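Cyclin homolog (Herpesvirus saimiri, PDB 2F2C) is a viral D-type cyclin that modulates the host cell cycle and may contribute to T-cell transformation and rapid proliferation during latent infection. Local coordinates at residues E67-V72 with I108-P113; D81-K86 with L140-W145. All coordinates share one frame; numbering follows the deposited sequence.

Contact 1 (E67-V72 with I108-P113); sequences ELDKSV and IRTVKP
The R109 guanidinium and the D69 carboxylate are the flat groups of this contact. S71 OG meets the guanidinium obliquely, 3.3 Å from R109 NH1, in a weak hydrogen bond. The stronger partners of this group lie outside the segments: D154 pairs with NH1 and E148 with NH2. D69 OD1 accepts the hydroxyl of T110 on its anti side, OG1 lying 33° out of the carboxylate plane. The other oxygen, OD2, bonds to the backbone of the second protein chain.

T110 OG1 works in both directions: it receives the backbone N-H of D69 at 3.2 Å and 157°, and donates to D69 OD1, also at 3.2 Å. One residue thus grips the hydroxyl through its main chain and its side chain. With D69 CG beside the backbone N (chi1 -87°), OD1 and the N-H face the same hydroxyl, as the two bonds attest.

Apolar contact is supplied by V72 CG2, 3.6 Å from T110 CB. Carbon-oxygen packing adds to it: D69 CB approaches R109 O at 3.6 Å, and S71 OG lies against CB, CG and CD of the bent R109 chain.

Segment 67-72 links helices 49-65 and 72-83: E67 closes a Schellman motif and D69-V72 form a type I turn, with V72 N bonded to D69 O. The contact therefore fastens this interhelical turn to the residues where helix 94-109 passes into the following loop, in the N-terminal cyclin domain. Its chemistry implies that D69 ties the T110 hydroxyl to the partner chain, while acidic neighbours would largely balance the charge of R109.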
loop_
_atom_site.group_PDB
_atom_site.type_symbol
_atom_site.label_atom_id
_atom_site.label_comp_id
_atom_site.label_asym_id
_atom_site.label_seq_id
_atom_site.Cartn_x
_atom_site.Cartn_y
_atom_site.Cartn_z
ATOM N N GLU A 67 19.412 -4.978 5.841
ATOM C CA GLU A 67 18.431 -4.566 6.862
ATOM C C GLU A 67 17.075 -4.099 6.306
ATOM O O GLU A 67 16.440 -3.216 6.865
ATOM C CB GLU A 67 19.029 -3.515 7.825
ATOM C CG GLU A 67 19.629 -4.095 9.098
ATOM C CD GLU A 67 20.483 -3.090 9.864
ATOM O OE1 GLU A 67 20.246 -1.857 9.753
ATOM O OE2 GLU A 67 21.411 -3.522 10.588
ATOM N N LEU A 68 16.624 -4.721 5.223
ATOM C CA LEU A 68 15.323 -4.366 4.635
ATOM C C LEU A 68 14.120 -4.806 5.482
ATOM O O LEU A 68 14.168 -5.814 6.209
ATOM C CB LEU A 68 15.184 -4.895 3.201
ATOM C CG LEU A 68 16.402 -4.757 2.286
ATOM C CD1 LEU A 68 16.069 -5.363 0.961
ATOM C CD2 LEU A 68 16.803 -3.314 2.108
ATOM N N ASP A 69 13.046 -4.033 5.377
ATOM C CA ASP A 69 11.801 -4.324 6.060
ATOM C C ASP A 69 11.419 -5.757 5.879
ATOM O O ASP A 69 11.616 -6.322 4.818
ATOM C CB ASP A 69 10.703 -3.412 5.542
ATOM C CG ASP A 69 10.658 -2.094 6.291
ATOM O OD1 ASP A 69 10.687 -1.012 5.646
ATOM O OD2 ASP A 69 10.611 -2.040 7.544
ATOM N N LYS A 70 10.856 -6.331 6.929
ATOM C CA LYS A 70 10.543 -7.752 6.984
ATOM C C LYS A 70 9.698 -8.242 5.830
ATOM O O LYS A 70 9.615 -9.445 5.600
ATOM C CB LYS A 70 9.811 -8.100 8.274
ATOM C CG LYS A 70 10.672 -8.157 9.512
ATOM C CD LYS A 70 11.701 -9.280 9.440
ATOM C CE LYS A 70 12.350 -9.515 10.777
ATOM N NZ LYS A 70 12.553 -8.175 11.375
ATOM N N SER A 71 9.084 -7.351 5.071
ATOM C CA SER A 71 8.171 -7.847 4.065
ATOM C C SER A 71 8.723 -7.857 2.613
ATOM O O SER A 71 8.098 -8.421 1.699
ATOM C CB SER A 71 6.835 -7.139 4.187
ATOM O OG SER A 71 6.767 -6.268 3.125
ATOM N N VAL A 72 9.904 -7.282 2.409
ATOM C CA VAL A 72 10.585 -7.352 1.107
ATOM C C VAL A 72 10.868 -8.782 0.623
ATOM O O VAL A 72 10.672 -9.121 -0.557
ATOM C CB VAL A 72 11.918 -6.607 1.157
ATOM C CG1 VAL A 72 12.621 -6.678 -0.201
ATOM C CG2 VAL A 72 11.684 -5.165 1.590
ATOM N N ILE A 108 9.070 -1.735 -3.550
ATOM C CA ILE A 108 7.641 -1.634 -3.178
ATOM C C ILE A 108 7.408 -1.679 -1.666
ATOM O O ILE A 108 6.585 -0.917 -1.169
ATOM C CB ILE A 108 6.772 -2.723 -3.888
ATOM C CG1 ILE A 108 6.830 -2.544 -5.399
ATOM C CG2 ILE A 108 5.321 -2.687 -3.384
ATOM C CD1 ILE A 108 6.304 -3.741 -6.160
ATOM N N ARG A 109 8.112 -2.562 -0.948
ATOM C CA ARG A 109 7.806 -2.781 0.461
ATOM C C ARG A 109 8.802 -2.177 1.452
ATOM O O ARG A 109 8.806 -2.545 2.626
ATOM C CB ARG A 109 7.640 -4.276 0.744
ATOM C CG ARG A 109 6.307 -4.895 0.273
ATOM C CD ARG A 109 5.070 -4.500 1.096
ATOM N NE ARG A 109 3.907 -5.262 0.648
ATOM C CZ ARG A 109 3.200 -6.101 1.410
ATOM N NH1 ARG A 109 3.516 -6.287 2.673
ATOM N NH2 ARG A 109 2.165 -6.758 0.912
ATOM N N THR A 110 9.634 -1.246 0.997
ATOM C CA THR A 110 10.681 -0.679 1.851
ATOM C C THR A 110 11.005 0.783 1.498
ATOM O O THR A 110 10.788 1.238 0.373
ATOM C CB THR A 110 11.948 -1.592 1.829
ATOM O OG1 THR A 110 12.478 -1.746 3.156
ATOM C CG2 THR A 110 13.087 -0.958 1.033
ATOM N N VAL A 111 11.518 1.517 2.470
ATOM C CA VAL A 111 11.553 2.971 2.355
ATOM C C VAL A 111 12.794 3.410 1.579
ATOM O O VAL A 111 12.767 4.389 0.847
ATOM C CB VAL A 111 11.418 3.664 3.748
ATOM C CG1 VAL A 111 12.476 3.167 4.702
ATOM C CG2 VAL A 111 11.505 5.150 3.627
ATOM N N LYS A 112 13.864 2.647 1.721
ATOM C CA LYS A 112 15.122 2.941 1.065
ATOM C C LYS A 112 15.452 1.719 0.212
ATOM O O LYS A 112 16.025 0.739 0.708
ATOM C CB LYS A 112 16.201 3.180 2.120
ATOM C CG LYS A 112 17.313 4.129 1.721
ATOM C CD LYS A 112 18.220 3.536 0.627
ATOM C CE LYS A 112 19.659 4.038 0.762
ATOM N NZ LYS A 112 19.737 5.554 0.840
ATOM N N PRO A 113 15.105 1.787 -1.074
ATOM C CA PRO A 113 15.184 0.620 -1.967
ATOM C C PRO A 113 16.616 0.157 -2.146
ATOM O O PRO A 113 17.558 0.910 -1.859
ATOM C CB PRO A 113 14.685 1.151 -3.315
ATOM C CG PRO A 113 14.134 2.519 -3.049
ATOM C CD PRO A 113 14.687 3.016 -1.772
#

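Contact 2 (D81-K86 with L140-W145); sequences DRYLCK and LEALKW
L143 and Y83 supply much of the apolar contact, with A142 and the aliphatic part of R82. L143 CD2 lies 3.7 Å from R82 CB and 3.5 Å from Y83 N, so one methyl sits against the R82-Y83 junction. Y83 CB is 4.3 Å from the same methyl. With chi1 at 176° the Y83 ring extends away from the main-chain nitrogen and reaches A142, whose CB lies 4.1 Å from CE1 and meets the ring obliquely. The Y83 side chain also touches I97 of helix 94-109.

Both segments are helix ends in the helical cyclin-box fold of the N-terminal cyclin domain. Helix 129-142 finishes in a Schellman motif, with K144 at positive phi, W145 N bonded to L140 O and a weak bond from K144 N to E141 O; helix 72-83 gives way to the turn at L84.

No hydrogen bond crosses between the segments. K86 CD passes 3.4 Å from A142 O, an aliphatic carbon beside a carbonyl. The R82 guanidinium bonds to T147 O and S78 OG.

Charge enters on the solvent-exposed side, where the K86 and K144 side chains cross at about a right angle, their NZ atoms 4.0 Å apart, a spacing that would probably be electrostatically unfavourable.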
loop_
_atom_site.group_PDB
_atom_site.type_symbol
_atom_site.label_atom_id
_atom_site.label_comp_id
_atom_site.label_asym_id
_atom_site.label_seq_id
_atom_site.Cartn_x
_atom_site.Cartn_y
_atom_site.Cartn_z
ATOM N N ASP A 81 8.461 -16.651 -8.087
ATOM C CA ASP A 81 7.629 -17.800 -8.503
ATOM C C ASP A 81 6.641 -17.441 -9.611
ATOM O O ASP A 81 6.659 -18.059 -10.679
ATOM C CB ASP A 81 6.897 -18.434 -7.317
ATOM C CG ASP A 81 7.851 -19.039 -6.300
ATOM O OD1 ASP A 81 8.956 -19.481 -6.702
ATOM O OD2 ASP A 81 7.577 -19.101 -5.073
ATOM N N ARG A 82 5.803 -16.434 -9.364
ATOM C CA ARG A 82 4.876 -15.934 -10.378
ATOM C C ARG A 82 5.574 -15.742 -11.710
ATOM O O ARG A 82 5.113 -16.258 -12.721
ATOM C CB ARG A 82 4.243 -14.616 -9.940
ATOM C CG ARG A 82 3.031 -14.767 -9.041
ATOM C CD ARG A 82 2.398 -13.443 -8.648
ATOM N NE ARG A 82 3.104 -12.819 -7.534
ATOM C CZ ARG A 82 3.036 -11.530 -7.216
ATOM N NH1 ARG A 82 2.294 -10.692 -7.941
ATOM N NH2 ARG A 82 3.719 -11.071 -6.165
ATOM N N TYR A 83 6.691 -15.012 -11.701
ATOM C CA TYR A 83 7.482 -14.759 -12.908
ATOM C C TYR A 83 7.924 -16.045 -13.581
ATOM O O TYR A 83 7.944 -16.132 -14.807
ATOM C CB TYR A 83 8.714 -13.896 -12.612
ATOM C CG TYR A 83 9.589 -13.705 -13.826
ATOM C CD1 TYR A 83 9.188 -12.862 -14.870
ATOM C CD2 TYR A 83 10.799 -14.394 -13.963
ATOM C CE1 TYR A 83 9.983 -12.703 -16.026
ATOM C CE2 TYR A 83 11.605 -14.240 -15.112
ATOM C CZ TYR A 83 11.189 -13.394 -16.138
ATOM O OH TYR A 83 11.965 -13.215 -17.262
ATOM N N LEU A 84 8.281 -17.045 -12.785
ATOM C CA LEU A 84 8.785 -18.294 -13.348
ATOM C C LEU A 84 7.692 -19.318 -13.633
ATOM O O LEU A 84 7.996 -20.496 -13.851
ATOM C CB LEU A 84 9.910 -18.892 -12.490
ATOM C CG LEU A 84 11.277 -18.201 -12.530
ATOM C CD1 LEU A 84 12.182 -18.881 -11.555
ATOM C CD2 LEU A 84 11.909 -18.214 -13.909
ATOM N N CYS A 85 6.432 -18.866 -13.623
ATOM C CA CYS A 85 5.318 -19.619 -14.225
ATOM C C CYS A 85 5.099 -19.149 -15.654
ATOM O O CYS A 85 4.382 -19.790 -16.416
ATOM C CB CYS A 85 4.007 -19.427 -13.468
ATOM S SG CYS A 85 4.062 -19.769 -11.696
ATOM N N LYS A 86 5.725 -18.031 -16.014
ATOM C CA LYS A 86 5.443 -17.383 -17.286
ATOM C C LYS A 86 6.605 -17.401 -18.277
ATOM O O LYS A 86 6.425 -17.817 -19.423
ATOM C CB LYS A 86 4.885 -15.970 -17.060
ATOM C CG LYS A 86 3.452 -15.986 -16.501
ATOM C CD LYS A 86 2.826 -14.597 -16.458
ATOM C CE LYS A 86 1.358 -14.654 -16.019
ATOM N NZ LYS A 86 0.479 -15.449 -16.940
ATOM N N LEU A 140 8.548 -7.229 -15.012
ATOM C CA LEU A 140 7.372 -6.405 -14.859
ATOM C C LEU A 140 6.345 -6.638 -15.966
ATOM O O LEU A 140 5.167 -6.863 -15.693
ATOM C CB LEU A 140 7.766 -4.935 -14.793
ATOM C CG LEU A 140 8.314 -4.449 -13.448
ATOM C CD1 LEU A 140 8.977 -3.089 -13.628
ATOM C CD2 LEU A 140 7.229 -4.390 -12.376
ATOM N N GLU A 141 6.785 -6.608 -17.217
ATOM C CA GLU A 141 5.830 -6.677 -18.304
ATOM C C GLU A 141 5.238 -8.059 -18.547
ATOM O O GLU A 141 4.135 -8.180 -19.058
ATOM C CB GLU A 141 6.335 -5.957 -19.570
ATOM C CG GLU A 141 7.183 -6.719 -20.581
ATOM C CD GLU A 141 7.386 -5.900 -21.870
ATOM O OE1 GLU A 141 8.236 -4.972 -21.877
ATOM O OE2 GLU A 141 6.690 -6.165 -22.884
ATOM N N ALA A 142 5.942 -9.096 -18.114
ATOM C CA ALA A 142 5.420 -10.461 -18.142
ATOM C C ALA A 142 4.291 -10.685 -17.133
ATOM O O ALA A 142 3.311 -11.357 -17.443
ATOM C CB ALA A 142 6.539 -11.463 -17.916
ATOM N N LEU A 143 4.430 -10.132 -15.930
ATOM C CA LEU A 143 3.373 -10.195 -14.916
ATOM C C LEU A 143 2.283 -9.138 -15.118
ATOM O O LEU A 143 1.363 -9.031 -14.310
ATOM C CB LEU A 143 3.954 -10.017 -13.519
ATOM C CG LEU A 143 5.159 -10.837 -13.072
ATOM C CD1 LEU A 143 5.808 -10.161 -11.895
ATOM C CD2 LEU A 143 4.746 -12.246 -12.698
ATOM N N LYS A 144 2.402 -8.361 -16.191
ATOM C CA LYS A 144 1.506 -7.239 -16.479
ATOM C C LYS A 144 1.445 -6.257 -15.307
ATOM O O LYS A 144 0.392 -5.702 -15.006
ATOM C CB LYS A 144 0.093 -7.714 -16.882
ATOM C CG LYS A 144 0.016 -8.561 -18.177
ATOM C CD LYS A 144 0.028 -10.089 -17.889
ATOM C CE LYS A 144 -1.398 -10.698 -17.777
ATOM N NZ LYS A 144 -1.440 -11.894 -16.845
ATOM N N TRP A 145 2.588 -6.069 -14.647
ATOM C CA TRP A 145 2.762 -5.122 -13.532
ATOM C C TRP A 145 1.936 -5.436 -12.265
ATOM O O TRP A 145 1.877 -4.619 -11.338
ATOM C CB TRP A 145 2.547 -3.675 -13.997
ATOM C CG TRP A 145 3.582 -3.164 -14.967
ATOM C CD1 TRP A 145 3.803 -3.601 -16.246
ATOM C CD2 TRP A 145 4.511 -2.093 -14.749
ATOM N NE1 TRP A 145 4.817 -2.878 -16.829
ATOM C CE2 TRP A 145 5.271 -1.946 -15.935
ATOM C CE3 TRP A 145 4.784 -1.240 -13.668
ATOM C CZ2 TRP A 145 6.281 -0.987 -16.071
ATOM C CZ3 TRP A 145 5.789 -0.284 -13.805
ATOM C CH2 TRP A 145 6.524 -0.167 -15.002
#

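How the contacts relate
Helix 72-83 runs from contact 1 to contact 2: V72 begins it in the first, and R82 and Y83 lie at its other end in the second. The segments alternate along the chain, 67-72, 81-86, 108-113, then 140-145, all within the N-terminal cyclin range. The contact centres are 20 Å apart and the nearest atoms about 6 Å, so the two do not touch. Helix 94-109 connects them too, ending in contact 1 and packing against Y83 and L140 of contact 2. Contact 1 is mainly hydrogen-bonded and buried; contact 2 is mainly apolar, without a bond across it, and partly buried. Both border the second protein chain. A sulfate ion, probably from the crystallisation liquor, lies about 3 Å from the V111 side chain.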